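PDB 5MP7: ribose-phosphate pyrophosphokinase from Mycobacterium smegmatis, which probably makes phosphoribosyl pyrophosphate (PRPP) by transferring the pyrophosphoryl group of ATP to the 1-hydroxyl of ribose 5-phosphate, with magnesium as cofactor. Local coordinates for residues R104-H109 with D136-Q141. Sequence-based numbering, arbitrary orientation.
Sequences RQDKKH and DLHTDQ
Asp106 and Thr139 form the tight part of this contact. Their side chains approach from opposite directions, and Thr139 OG1 donates a hydrogen bond of 2.5 Å to Asp106 OD2, a very short length not to be over-read at 2.40 Å resolution. The same oxygen, Asp106 OD2, lies at the edge of the His138 ring, near its plane, 3.6 Å from His138 CD2. Arg104 CG sits over the centre of the His138 ring, 4.0 Å from its centroid and 13° off the normal, a CH-pi contact. With CG anti to the backbone N (chi1 -179°), His138 reaches across to the loop of Arg104. On the looser side a water bridges the segments, 3.2 Å from both Arg104 O and His138 NE2. The polar ends have other partners. His138 ND1 is hydrogen-bonded to Asp231 OD2, and the Arg104 guanidinium turns away to a salt bridge with Glu47 of the second subunit. The two loops follow neighbouring parallel strands, 92-97 and 131-135. Arg104 and Glu47 are predicted ATP ligands and His138 a predicted magnesium ligand. This is consistent with the ATP-magnesium site of a class I PRPP synthase, probably shared between subunits.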
loop_
_atom_site.group_PDB
_atom_site.type_symbol
_atom_site.label_atom_id
_atom_site.label_comp_id
_atom_site.label_asym_id
_atom_site.label_seq_id
_atom_site.Cartn_x
_atom_site.Cartn_y
_atom_site.Cartn_z
ATOM N N ARG A 104 18.167 -58.097 5.660
ATOM C CA ARG A 104 17.422 -58.492 6.840
ATOM C C ARG A 104 15.928 -58.740 6.593
ATOM O O ARG A 104 15.319 -59.554 7.287
ATOM C CB ARG A 104 17.632 -57.504 7.967
ATOM C CG ARG A 104 19.000 -57.677 8.616
ATOM C CD ARG A 104 19.304 -56.558 9.595
ATOM N NE ARG A 104 19.320 -55.258 8.924
ATOM C CZ ARG A 104 19.450 -54.079 9.538
ATOM N NH1 ARG A 104 19.573 -53.993 10.861
ATOM N NH2 ARG A 104 19.476 -52.973 8.806
ATOM N N GLN A 105 15.346 -58.078 5.595
ATOM C CA GLN A 105 13.957 -58.339 5.189
ATOM C C GLN A 105 13.882 -59.436 4.109
ATOM O O GLN A 105 13.563 -59.168 2.966
ATOM C CB GLN A 105 13.325 -57.036 4.735
ATOM C CG GLN A 105 11.813 -57.104 4.545
ATOM C CD GLN A 105 11.044 -57.299 5.847
ATOM O OE1 GLN A 105 11.324 -56.653 6.854
ATOM N NE2 GLN A 105 10.087 -58.210 5.837
ATOM N N ASP A 106 14.214 -60.680 4.488
ATOM C CA ASP A 106 14.274 -61.855 3.548
ATOM C C ASP A 106 13.136 -62.863 3.739
ATOM O O ASP A 106 13.168 -63.963 3.211
ATOM C CB ASP A 106 15.621 -62.570 3.666
ATOM C CG ASP A 106 15.997 -62.949 5.124
ATOM O OD1 ASP A 106 15.176 -62.775 6.078
ATOM O OD2 ASP A 106 17.155 -63.407 5.320
ATOM N N LYS A 107 12.150 -62.470 4.536
ATOM C CA LYS A 107 10.940 -63.251 4.786
ATOM C C LYS A 107 9.871 -62.345 5.405
ATOM O O LYS A 107 10.180 -61.243 5.816
ATOM C CB LYS A 107 11.225 -64.409 5.745
ATOM C CG LYS A 107 11.578 -63.956 7.149
ATOM C CD LYS A 107 12.148 -65.123 7.878
ATOM C CE LYS A 107 11.987 -64.937 9.401
ATOM N NZ LYS A 107 10.741 -65.669 9.774
ATOM N N LYS A 108 8.648 -62.847 5.516
ATOM C CA LYS A 108 7.531 -62.029 5.978
ATOM C C LYS A 108 7.395 -61.853 7.483
ATOM O O LYS A 108 6.683 -60.936 7.890
ATOM C CB LYS A 108 6.220 -62.518 5.367
ATOM C CG LYS A 108 6.054 -62.011 3.965
ATOM C CD LYS A 108 5.002 -62.739 3.167
ATOM C CE LYS A 108 3.651 -62.055 3.188
ATOM N NZ LYS A 108 2.627 -62.921 2.537
ATOM N N HIS A 109 8.046 -62.688 8.298
ATOM C CA HIS A 109 7.928 -62.600 9.772
ATOM C C HIS A 109 6.429 -62.885 10.111
ATOM O O HIS A 109 5.889 -63.897 9.629
ATOM C CB HIS A 109 8.513 -61.272 10.298
ATOM C CG HIS A 109 9.917 -61.013 9.830
ATOM N ND1 HIS A 109 11.017 -61.607 10.415
ATOM C CD2 HIS A 109 10.404 -60.236 8.832
ATOM C CE1 HIS A 109 12.118 -61.208 9.800
ATOM N NE2 HIS A 109 11.775 -60.379 8.833
ATOM N N ASP A 136 29.053 -62.166 2.525
ATOM C CA ASP A 136 28.373 -62.543 3.763
ATOM C C ASP A 136 26.931 -62.052 3.902
ATOM O O ASP A 136 26.572 -61.232 4.771
ATOM C CB ASP A 136 29.215 -62.214 5.003
ATOM C CG ASP A 136 30.397 -63.198 5.201
ATOM O OD1 ASP A 136 30.234 -64.442 5.032
ATOM O OD2 ASP A 136 31.520 -62.730 5.507
ATOM N N LEU A 137 26.107 -62.575 3.004
ATOM C CA LEU A 137 24.678 -62.384 3.061
ATOM C C LEU A 137 24.110 -62.760 4.433
ATOM O O LEU A 137 24.568 -63.692 5.081
ATOM C CB LEU A 137 24.011 -63.201 1.969
ATOM C CG LEU A 137 24.447 -62.832 0.564
ATOM C CD1 LEU A 137 24.070 -63.918 -0.415
ATOM C CD2 LEU A 137 23.855 -61.496 0.161
ATOM N N HIS A 138 23.089 -62.028 4.857
ATOM C CA HIS A 138 22.421 -62.290 6.114
ATOM C C HIS A 138 21.920 -63.745 6.179
ATOM O O HIS A 138 21.996 -64.375 7.234
ATOM C CB HIS A 138 21.260 -61.312 6.279
ATOM C CG HIS A 138 20.515 -61.476 7.556
ATOM N ND1 HIS A 138 21.034 -61.063 8.764
ATOM C CD2 HIS A 138 19.304 -62.014 7.822
ATOM C CE1 HIS A 138 20.169 -61.333 9.724
ATOM N NE2 HIS A 138 19.108 -61.905 9.178
ATOM N N THR A 139 21.384 -64.245 5.056
ATOM C CA THR A 139 21.096 -65.675 4.872
ATOM C C THR A 139 21.592 -66.136 3.533
ATOM O O THR A 139 21.483 -65.412 2.556
ATOM C CB THR A 139 19.586 -66.004 4.917
ATOM O OG1 THR A 139 18.841 -64.941 4.302
ATOM C CG2 THR A 139 19.114 -66.247 6.380
ATOM N N ASP A 140 22.076 -67.368 3.502
ATOM C CA ASP A 140 22.634 -67.955 2.316
ATOM C C ASP A 140 21.568 -68.146 1.227
ATOM O O ASP A 140 21.867 -68.120 0.048
ATOM C CB ASP A 140 23.290 -69.295 2.666
ATOM C CG ASP A 140 24.376 -69.181 3.794
ATOM O OD1 ASP A 140 24.354 -68.197 4.570
ATOM O OD2 ASP A 140 25.239 -70.092 3.912
ATOM N N GLN A 141 20.310 -68.257 1.615
ATOM C CA GLN A 141 19.219 -68.481 0.663
ATOM C C GLN A 141 18.956 -67.305 -0.244
ATOM O O GLN A 141 18.379 -67.492 -1.308
ATOM C CB GLN A 141 17.913 -68.878 1.361
ATOM C CG GLN A 141 17.937 -70.299 1.920
ATOM C CD GLN A 141 18.785 -70.407 3.165
ATOM O OE1 GLN A 141 18.799 -69.502 3.996
ATOM N NE2 GLN A 141 19.537 -71.494 3.284
HETATM O O HOH W 1 16.129 -61.098 10.021
#